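Local coordinates for BepC protein (Bartonella tribocorum, PDB 4WGJ) that probably transfers AMP from ATP to threonine or tyrosine hydroxyls of target proteins, and is seen here as its Fic-domain part with the ATP analogue AMPPNP bound, at residues Y61-F70 against F155-F166; R99-F107 against C192-N200. All coordinates share one frame; numbering follows the deposited sequence.

Contact 1 (Y61-F70 against F155-F166); sequences YLSLIHWSLF and FRKGNGRANRMF. With ANP (phosphoaminophosphonic acid-adenylate ester), chain B; GLY (glycine), chain D.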
# COMPACT_ATOMS: atom_id res chain seq x y z
N TYR A 61 -2.42 -0.18 11.72
CA TYR A 61 -2.85 1.07 11.09
C TYR A 61 -2.91 0.94 9.56
O TYR A 61 -3.84 1.42 8.92
CB TYR A 61 -1.92 2.23 11.47
CG TYR A 61 -2.41 3.59 10.98
CD1 TYR A 61 -3.64 4.11 11.42
CD2 TYR A 61 -1.65 4.36 10.11
CE1 TYR A 61 -4.09 5.34 10.98
CE2 TYR A 61 -2.10 5.59 9.67
CZ TYR A 61 -3.31 6.08 10.11
OH TYR A 61 -3.76 7.30 9.67
N LEU A 62 -1.91 0.29 8.98
CA LEU A 62 -1.94 0.06 7.54
C LEU A 62 -3.19 -0.73 7.13
O LEU A 62 -3.85 -0.41 6.12
CB LEU A 62 -0.69 -0.68 7.09
CG LEU A 62 -0.53 -0.87 5.58
CD1 LEU A 62 -0.40 0.49 4.87
CD2 LEU A 62 0.68 -1.76 5.28
N SER A 63 -3.53 -1.75 7.91
CA SER A 63 -4.73 -2.54 7.63
C SER A 63 -5.99 -1.71 7.79
O SER A 63 -6.94 -1.89 7.04
CB SER A 63 -4.79 -3.78 8.53
OG SER A 63 -3.86 -4.74 8.04
N LEU A 64 -6.00 -0.79 8.74
CA LEU A 64 -7.16 0.11 8.91
C LEU A 64 -7.32 1.00 7.67
O LEU A 64 -8.43 1.23 7.17
CB LEU A 64 -7.00 0.98 10.16
CG LEU A 64 -7.97 2.17 10.24
CD1 LEU A 64 -9.41 1.70 10.40
CD2 LEU A 64 -7.57 3.11 11.39
N ILE A 65 -6.19 1.49 7.18
CA ILE A 65 -6.20 2.27 5.95
C ILE A 65 -6.75 1.42 4.80
O ILE A 65 -7.63 1.86 4.05
CB ILE A 65 -4.80 2.77 5.60
CG1 ILE A 65 -4.44 3.92 6.54
CG2 ILE A 65 -4.74 3.24 4.14
CD1 ILE A 65 -2.97 4.34 6.46
N HIS A 66 -6.25 0.18 4.69
CA HIS A 66 -6.67 -0.65 3.58
C HIS A 66 -8.17 -0.94 3.67
O HIS A 66 -8.90 -0.86 2.67
CB HIS A 66 -5.84 -1.94 3.52
CG HIS A 66 -6.04 -2.73 2.27
ND1 HIS A 66 -7.00 -3.72 2.16
CD2 HIS A 66 -5.42 -2.68 1.06
CE1 HIS A 66 -6.95 -4.25 0.94
NE2 HIS A 66 -6.00 -3.63 0.26
N TRP A 67 -8.66 -1.25 4.88
CA TRP A 67 -10.09 -1.50 5.06
C TRP A 67 -10.88 -0.26 4.67
O TRP A 67 -11.88 -0.33 3.94
CB TRP A 67 -10.43 -1.91 6.50
CG TRP A 67 -11.89 -2.24 6.64
CD1 TRP A 67 -12.48 -3.44 6.41
CD2 TRP A 67 -12.94 -1.33 6.99
NE1 TRP A 67 -13.84 -3.35 6.60
CE2 TRP A 67 -14.15 -2.06 6.95
CE3 TRP A 67 -12.98 0.02 7.34
CZ2 TRP A 67 -15.38 -1.49 7.26
CZ3 TRP A 67 -14.20 0.59 7.64
CH2 TRP A 67 -15.39 -0.16 7.59
N SER A 68 -10.43 0.89 5.17
CA SER A 68 -11.15 2.14 4.91
C SER A 68 -11.26 2.45 3.41
O SER A 68 -12.30 2.91 2.93
CB SER A 68 -10.45 3.29 5.64
OG SER A 68 -10.47 3.07 7.05
N LEU A 69 -10.18 2.22 2.68
CA LEU A 69 -10.17 2.50 1.25
C LEU A 69 -10.91 1.45 0.44
O LEU A 69 -11.52 1.78 -0.58
CB LEU A 69 -8.73 2.62 0.74
CG LEU A 69 -7.96 3.80 1.35
CD1 LEU A 69 -6.58 3.90 0.69
CD2 LEU A 69 -8.72 5.11 1.17
N PHE A 70 -10.86 0.19 0.87
CA PHE A 70 -11.28 -0.91 -0.01
C PHE A 70 -12.48 -1.76 0.46
O PHE A 70 -12.84 -2.71 -0.23
CB PHE A 70 -10.09 -1.84 -0.28
CG PHE A 70 -9.05 -1.23 -1.17
CD1 PHE A 70 -9.25 -1.17 -2.54
CD2 PHE A 70 -7.90 -0.67 -0.64
CE1 PHE A 70 -8.31 -0.59 -3.38
CE2 PHE A 70 -6.95 -0.07 -1.48
CZ PHE A 70 -7.18 -0.04 -2.86
N PHE A 155 -0.91 -6.78 0.90
CA PHE A 155 -2.27 -7.14 0.47
C PHE A 155 -2.31 -7.77 -0.92
O PHE A 155 -1.39 -7.60 -1.72
CB PHE A 155 -3.19 -5.91 0.51
CG PHE A 155 -3.14 -5.18 1.84
CD1 PHE A 155 -3.88 -5.64 2.92
CD2 PHE A 155 -2.30 -4.07 2.01
CE1 PHE A 155 -3.81 -5.00 4.15
CE2 PHE A 155 -2.22 -3.43 3.24
CZ PHE A 155 -2.98 -3.90 4.31
N ARG A 156 -3.39 -8.48 -1.21
CA ARG A 156 -3.54 -9.09 -2.53
C ARG A 156 -3.62 -8.00 -3.62
O ARG A 156 -3.16 -8.18 -4.74
CB ARG A 156 -4.78 -9.99 -2.57
CG ARG A 156 -5.10 -10.58 -3.95
CD ARG A 156 -3.93 -11.41 -4.51
NE ARG A 156 -4.24 -11.94 -5.84
CZ ARG A 156 -4.19 -11.23 -6.97
NH1 ARG A 156 -3.84 -9.94 -6.94
NH2 ARG A 156 -4.49 -11.81 -8.13
N LYS A 157 -4.19 -6.86 -3.26
CA LYS A 157 -4.37 -5.74 -4.19
C LYS A 157 -4.60 -4.49 -3.35
O LYS A 157 -4.99 -4.60 -2.18
CB LYS A 157 -5.56 -6.00 -5.13
CG LYS A 157 -5.60 -5.11 -6.40
CD LYS A 157 -4.38 -5.38 -7.27
CE LYS A 157 -4.49 -4.73 -8.65
NZ LYS A 157 -4.59 -3.25 -8.56
N GLY A 158 -4.35 -3.32 -3.92
CA GLY A 158 -4.56 -2.08 -3.20
C GLY A 158 -3.37 -1.61 -2.38
O GLY A 158 -3.49 -0.71 -1.54
N ASN A 159 -2.21 -2.21 -2.62
CA ASN A 159 -1.01 -1.86 -1.86
C ASN A 159 -0.54 -0.44 -2.10
O ASN A 159 -0.22 0.26 -1.15
CB ASN A 159 0.12 -2.83 -2.20
CG ASN A 159 -0.16 -4.22 -1.71
OD1 ASN A 159 -0.00 -4.49 -0.53
ND2 ASN A 159 -0.60 -5.08 -2.60
N GLY A 160 -0.49 -0.03 -3.36
CA GLY A 160 -0.04 1.31 -3.70
C GLY A 160 -0.91 2.35 -3.04
O GLY A 160 -0.42 3.28 -2.41
N ARG A 161 -2.22 2.20 -3.19
CA ARG A 161 -3.11 3.20 -2.62
C ARG A 161 -3.05 3.21 -1.09
O ARG A 161 -3.03 4.28 -0.48
CB ARG A 161 -4.53 2.98 -3.14
CG ARG A 161 -4.67 3.49 -4.59
CD ARG A 161 -5.91 2.98 -5.32
NE ARG A 161 -5.75 1.58 -5.72
CZ ARG A 161 -6.68 0.89 -6.37
NH1 ARG A 161 -7.83 1.47 -6.70
NH2 ARG A 161 -6.47 -0.39 -6.68
N ALA A 162 -2.99 2.05 -0.47
CA ALA A 162 -2.90 2.05 0.99
C ALA A 162 -1.56 2.64 1.47
O ALA A 162 -1.52 3.41 2.43
CB ALA A 162 -3.09 0.65 1.54
N ASN A 163 -0.48 2.26 0.80
CA ASN A 163 0.85 2.74 1.17
C ASN A 163 0.97 4.25 1.00
O ASN A 163 1.59 4.95 1.81
CB ASN A 163 1.92 2.04 0.33
CG ASN A 163 2.12 0.59 0.72
OD1 ASN A 163 1.69 0.16 1.79
ND2 ASN A 163 2.80 -0.17 -0.15
N ARG A 164 0.43 4.77 -0.10
CA ARG A 164 0.49 6.22 -0.33
C ARG A 164 -0.31 6.97 0.74
O ARG A 164 0.14 7.99 1.26
CB ARG A 164 0.00 6.56 -1.74
CG ARG A 164 0.97 5.99 -2.78
CD ARG A 164 0.81 6.59 -4.16
NE ARG A 164 -0.47 6.29 -4.77
CZ ARG A 164 -0.74 5.19 -5.46
NH1 ARG A 164 0.19 4.24 -5.64
NH2 ARG A 164 -1.96 5.03 -5.98
N MET A 165 -1.48 6.45 1.12
CA MET A 165 -2.23 7.10 2.19
C MET A 165 -1.48 7.02 3.53
O MET A 165 -1.48 7.98 4.31
CB MET A 165 -3.63 6.48 2.32
CG MET A 165 -4.45 7.05 3.46
SD MET A 165 -4.79 8.83 3.26
CE MET A 165 -5.74 8.80 1.75
N PHE A 166 -0.85 5.88 3.81
CA PHE A 166 -0.01 5.77 5.00
C PHE A 166 1.00 6.92 5.05
O PHE A 166 1.23 7.52 6.10
CB PHE A 166 0.70 4.41 4.99
CG PHE A 166 1.45 4.08 6.26
CD1 PHE A 166 2.74 4.57 6.48
CD2 PHE A 166 0.92 3.19 7.19
CE1 PHE A 166 3.46 4.23 7.61
CE2 PHE A 166 1.63 2.84 8.34
CZ PHE A 166 2.90 3.35 8.55
PG ANP B . -1.96 1.55 -7.87
O1G ANP B . -3.02 2.68 -7.57
O2G ANP B . -1.61 1.65 -9.33
O3G ANP B . -0.68 1.82 -6.99
PB ANP B . -2.89 -0.72 -6.18
O1B ANP B . -3.24 0.36 -5.20
O2B ANP B . -4.02 -1.77 -6.33
N3B ANP B . -2.59 -0.03 -7.69
PA ANP B . -1.10 -2.89 -6.17
O1A ANP B . -1.46 -3.14 -7.60
O2A ANP B . -1.41 -4.01 -5.20
O3A ANP B . -1.64 -1.50 -5.62
O5' ANP B . 0.45 -2.56 -6.12
C5' ANP B . 0.97 -1.53 -6.99
C4' ANP B . 2.33 -1.07 -6.53
O4' ANP B . 3.35 -1.98 -7.02
C3' ANP B . 2.72 0.32 -7.04
O3' ANP B . 3.34 1.12 -6.03
C2' ANP B . 3.67 0.01 -8.19
O2' ANP B . 4.58 1.07 -8.46
C1' ANP B . 4.37 -1.23 -7.65
N9 ANP B . 5.02 -2.03 -8.68
C8 ANP B . 4.55 -2.28 -9.95
N7 ANP B . 5.35 -3.02 -10.68
C5 ANP B . 6.42 -3.27 -9.84
C6 ANP B . 7.62 -4.00 -10.02
N6 ANP B . 7.94 -4.63 -11.15
N1 ANP B . 8.48 -4.05 -8.98
C2 ANP B . 8.17 -3.41 -7.85
N3 ANP B . 7.07 -2.70 -7.57
C4 ANP B . 6.24 -2.67 -8.61
N GLY D . -0.36 5.54 -9.61
CA GLY D . -0.75 6.94 -9.47
C GLY D . 0.03 7.63 -8.37
O GLY D . -0.18 8.81 -8.08
OXT GLY D . 0.89 7.02 -7.74
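Helix 61-70 crosses the start of helix 159-166 at 120°, with axes 9.0 Å apart and His66 nearest Ala162. The Fic signature HPFRKGNGRxxR begins at His153; residues 155-166 hold it from Phe155 on, and its anion-binding turn leads into the second helix. His66 joins the two segments. Its ring lies on the Phe155 ring in an offset stack, planes 7° apart and centroids 3.8 Å apart. Phe70 CD2 lies over the opposite face of the imidazole, toward its rim. His66 NE2 donates in the ring plane to Lys157 O at 2.8 Å, and ND1 bonds with the backbone N of Gly78. Both ring nitrogens are thus engaged, which fixes the ring's rotation. CG anti to the backbone N (chi1 -170°) sets the ring against Phe155, with NE2 at Lys157 O.

Beside this stack the packing is apolar. Leu62 sets CG at the edge of Phe155 and CD1 against Phe166, 3.8 Å from its CD2. Ile65 packs on the helix backbone, CG2 against Ala162 O and CD1 3.6 Å from Phe166 CA.

On the far face of the turn lies the nucleotide. Backbone N atoms of residues 158-161 donate to its alpha and beta phosphates and bridging oxygen, and Lys157 NZ bonds to O2B. Arg164 holds the gamma phosphate with NH1 and NH2. Asn159 braces the turn by bonding back to both N and O of Phe155. Phe70 presents its ring edge to one face of the Arg161 guanidinium, planes about perpendicular, while Arg161 NE donates to ANP O1B at 2.8 Å.

Contact 2 (R99-F107 against C192-N200); sequences RPKGYEAPF and CIEAMQYGN. With ANP (phosphoaminophosphonic acid-adenylate ester), chain B.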
# COMPACT_ATOMS: atom_id res chain seq x y z
N ARG A 99 5.06 -11.78 -7.38
CA ARG A 99 6.21 -11.28 -8.12
C ARG A 99 5.66 -10.57 -9.35
O ARG A 99 4.87 -11.16 -10.09
CB ARG A 99 7.16 -12.42 -8.50
CG ARG A 99 8.34 -12.00 -9.36
CD ARG A 99 9.23 -13.19 -9.67
NE ARG A 99 8.49 -14.28 -10.31
CZ ARG A 99 8.23 -14.35 -11.62
NH1 ARG A 99 8.66 -13.40 -12.44
NH2 ARG A 99 7.54 -15.37 -12.10
N PRO A 100 6.03 -9.30 -9.55
CA PRO A 100 5.53 -8.58 -10.73
C PRO A 100 5.87 -9.32 -12.02
O PRO A 100 7.01 -9.77 -12.18
CB PRO A 100 6.26 -7.24 -10.65
CG PRO A 100 6.64 -7.09 -9.21
CD PRO A 100 6.91 -8.47 -8.71
N LYS A 101 4.89 -9.47 -12.91
CA LYS A 101 5.11 -10.19 -14.16
C LYS A 101 6.23 -9.54 -14.97
O LYS A 101 6.24 -8.32 -15.15
CB LYS A 101 3.82 -10.24 -15.00
N GLY A 102 7.17 -10.35 -15.42
CA GLY A 102 8.26 -9.85 -16.24
C GLY A 102 9.45 -9.35 -15.44
O GLY A 102 10.41 -8.84 -16.03
N TYR A 103 9.39 -9.48 -14.12
CA TYR A 103 10.49 -9.06 -13.25
C TYR A 103 10.97 -10.18 -12.35
O TYR A 103 10.21 -11.09 -12.02
CB TYR A 103 10.09 -7.84 -12.41
CG TYR A 103 9.98 -6.61 -13.25
CD1 TYR A 103 11.11 -5.84 -13.54
CD2 TYR A 103 8.77 -6.23 -13.81
CE1 TYR A 103 11.02 -4.72 -14.34
CE2 TYR A 103 8.67 -5.10 -14.61
CZ TYR A 103 9.80 -4.35 -14.87
OH TYR A 103 9.71 -3.24 -15.66
N GLU A 104 12.23 -10.11 -11.93
CA GLU A 104 12.87 -11.18 -11.17
C GLU A 104 12.62 -11.10 -9.67
O GLU A 104 12.44 -12.13 -9.02
CB GLU A 104 14.37 -11.19 -11.44
CG GLU A 104 14.75 -11.66 -12.83
CD GLU A 104 16.25 -11.57 -13.10
OE1 GLU A 104 16.98 -11.00 -12.26
OE2 GLU A 104 16.70 -12.08 -14.15
N ALA A 105 12.63 -9.89 -9.11
CA ALA A 105 12.56 -9.73 -7.66
C ALA A 105 11.12 -9.77 -7.16
O ALA A 105 10.28 -9.00 -7.61
CB ALA A 105 13.23 -8.43 -7.24
N PRO A 106 10.84 -10.69 -6.21
CA PRO A 106 9.50 -10.79 -5.64
C PRO A 106 9.28 -9.79 -4.52
O PRO A 106 10.23 -9.25 -3.95
CB PRO A 106 9.45 -12.21 -5.09
CG PRO A 106 10.88 -12.48 -4.69
CD PRO A 106 11.74 -11.73 -5.69
N PHE A 107 8.02 -9.56 -4.18
CA PHE A 107 7.70 -8.87 -2.94
C PHE A 107 8.03 -9.79 -1.76
O PHE A 107 8.47 -10.92 -1.97
CB PHE A 107 6.23 -8.44 -2.92
CG PHE A 107 5.87 -7.47 -4.01
CD1 PHE A 107 6.27 -6.14 -3.93
CD2 PHE A 107 5.13 -7.88 -5.11
CE1 PHE A 107 5.93 -5.24 -4.92
CE2 PHE A 107 4.79 -6.98 -6.11
CZ PHE A 107 5.19 -5.66 -6.02
N CYS A 192 9.36 2.88 -8.11
CA CYS A 192 9.19 1.61 -7.40
C CYS A 192 10.06 0.51 -7.99
O CYS A 192 10.73 -0.24 -7.26
CB CYS A 192 7.73 1.19 -7.42
SG CYS A 192 6.70 2.21 -6.32
N ILE A 193 10.05 0.41 -9.32
CA ILE A 193 10.83 -0.62 -10.00
C ILE A 193 12.34 -0.40 -9.81
O ILE A 193 13.08 -1.34 -9.50
CB ILE A 193 10.49 -0.66 -11.50
CG1 ILE A 193 9.07 -1.20 -11.70
CG2 ILE A 193 11.51 -1.50 -12.29
CD1 ILE A 193 8.62 -1.22 -13.16
N GLU A 194 12.80 0.84 -9.97
CA GLU A 194 14.22 1.11 -9.79
C GLU A 194 14.68 0.71 -8.38
O GLU A 194 15.75 0.13 -8.21
CB GLU A 194 14.54 2.58 -10.05
CG GLU A 194 14.51 2.95 -11.52
CD GLU A 194 15.73 2.42 -12.28
OE1 GLU A 194 16.80 2.23 -11.67
OE2 GLU A 194 15.61 2.19 -13.49
N ALA A 195 13.86 1.02 -7.38
CA ALA A 195 14.21 0.70 -6.00
C ALA A 195 14.22 -0.80 -5.77
O ALA A 195 15.19 -1.35 -5.25
CB ALA A 195 13.24 1.36 -5.04
N MET A 196 13.13 -1.46 -6.13
CA MET A 196 12.95 -2.84 -5.70
C MET A 196 13.61 -3.85 -6.63
O MET A 196 14.15 -4.86 -6.19
CB MET A 196 11.47 -3.17 -5.55
CG MET A 196 11.25 -4.54 -4.94
SD MET A 196 9.51 -4.85 -4.65
CE MET A 196 9.36 -6.42 -5.50
N GLN A 197 13.55 -3.58 -7.93
CA GLN A 197 14.12 -4.51 -8.91
C GLN A 197 15.61 -4.28 -9.13
O GLN A 197 16.36 -5.24 -9.40
CB GLN A 197 13.40 -4.41 -10.26
CG GLN A 197 11.92 -4.78 -10.20
CD GLN A 197 11.68 -6.19 -9.75
OE1 GLN A 197 12.46 -7.10 -10.06
NE2 GLN A 197 10.60 -6.40 -9.00
N TYR A 198 16.04 -3.03 -9.04
CA TYR A 198 17.39 -2.69 -9.48
C TYR A 198 18.29 -2.10 -8.40
O TYR A 198 19.47 -1.82 -8.64
CB TYR A 198 17.30 -1.74 -10.68
CG TYR A 198 16.53 -2.37 -11.82
CD1 TYR A 198 16.83 -3.65 -12.26
CD2 TYR A 198 15.47 -1.70 -12.42
CE1 TYR A 198 16.12 -4.24 -13.28
CE2 TYR A 198 14.75 -2.29 -13.45
CZ TYR A 198 15.09 -3.56 -13.88
OH TYR A 198 14.39 -4.16 -14.90
N GLY A 199 17.75 -1.92 -7.20
CA GLY A 199 18.55 -1.44 -6.08
C GLY A 199 18.96 0.01 -6.20
O GLY A 199 19.96 0.44 -5.63
N ASN A 200 18.17 0.78 -6.95
CA ASN A 200 18.44 2.20 -7.17
C ASN A 200 17.36 3.06 -6.52
O ASN A 200 16.26 3.17 -7.06
CB ASN A 200 18.51 2.51 -8.67
CG ASN A 200 18.62 4.00 -8.96
OD1 ASN A 200 19.05 4.79 -8.12
ND2 ASN A 200 18.25 4.38 -10.17
PG ANP B . -1.96 1.55 -7.87
O1G ANP B . -3.02 2.68 -7.57
O2G ANP B . -1.61 1.65 -9.33
O3G ANP B . -0.68 1.82 -6.99
PB ANP B . -2.89 -0.72 -6.18
O1B ANP B . -3.24 0.36 -5.20
O2B ANP B . -4.02 -1.77 -6.33
N3B ANP B . -2.59 -0.03 -7.69
PA ANP B . -1.10 -2.89 -6.17
O1A ANP B . -1.46 -3.14 -7.60
O2A ANP B . -1.41 -4.01 -5.20
O3A ANP B . -1.64 -1.50 -5.62
O5' ANP B . 0.45 -2.56 -6.12
C5' ANP B . 0.97 -1.53 -6.99
C4' ANP B . 2.33 -1.07 -6.53
O4' ANP B . 3.35 -1.98 -7.02
C3' ANP B . 2.72 0.32 -7.04
O3' ANP B . 3.34 1.12 -6.03
C2' ANP B . 3.67 0.01 -8.19
O2' ANP B . 4.58 1.07 -8.46
C1' ANP B . 4.37 -1.23 -7.65
N9 ANP B . 5.02 -2.03 -8.68
C8 ANP B . 4.55 -2.28 -9.95
N7 ANP B . 5.35 -3.02 -10.68
C5 ANP B . 6.42 -3.27 -9.84
C6 ANP B . 7.62 -4.00 -10.02
N6 ANP B . 7.94 -4.63 -11.15
N1 ANP B . 8.48 -4.05 -8.98
C2 ANP B . 8.17 -3.41 -7.85
N3 ANP B . 7.07 -2.70 -7.57
C4 ANP B . 6.24 -2.67 -8.61
O HOH W 1 14.01 -7.80 -12.65
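This is a surface contact between a loop and the end of a helix, closed around a nucleotide base. The loop 99-107 follows the short hairpin strand 92-93; its partner is the last part of helix 185-198. Gln197 makes the polar link. Its amide pairs with the backbone of Ala105: OE1 accepts from Ala105 N on a lone pair, and NE2 donates to Ala105 O, both at 3.0 Å. NE2 also donates to ANP N1 at 3.2 Å, so one amide grips loop and adenine together. A water joins Gln197 OE1 to Glu104 N.

Tyr103 lies across the Gln197 chain. One ring face receives ANP N6, 3.2 Å from CD2, while Ile193 CD1 touches OH and the Tyr198 hydroxyl meets the ring edge. Met196 reaches out along an extended chain (chi1 -173°, chi2 176°) and then bends at chi3. This brings CE over one face of Phe107, 3.5 Å from CD1, with SD oblique to the ring in a Met-aromatic contact. The Phe107 ring also stacks on His153. Pro100 CG comes within 3.3 Å of ANP C6. The arrangement is the adenine end of the nucleotide pocket of a Fic domain, consistent with AMP transfer.

In the fold
The two contacts hold opposite ends of one nucleotide. Contact 1 supplies the phosphate-binding turn, and contact 2 encloses the adenine. Their centres are 20 Å apart and their nearest atoms about 7 Å apart, so they do not touch; ANP spans between them. Contact 1 is buried, its centre about 5 Å from that of the chain, whereas the centre of contact 2 lies about 16 Å out, at the surface. Their segments alternate in sequence. Glu150, on helix 135-152, links the sites: it bonds to Asn163 and to ANP, and touches Cys192. A bound glycine lies over the Arg164 guanidinium of contact 1, nearest atoms about 12 Å from the Ile193 side chain of contact 2.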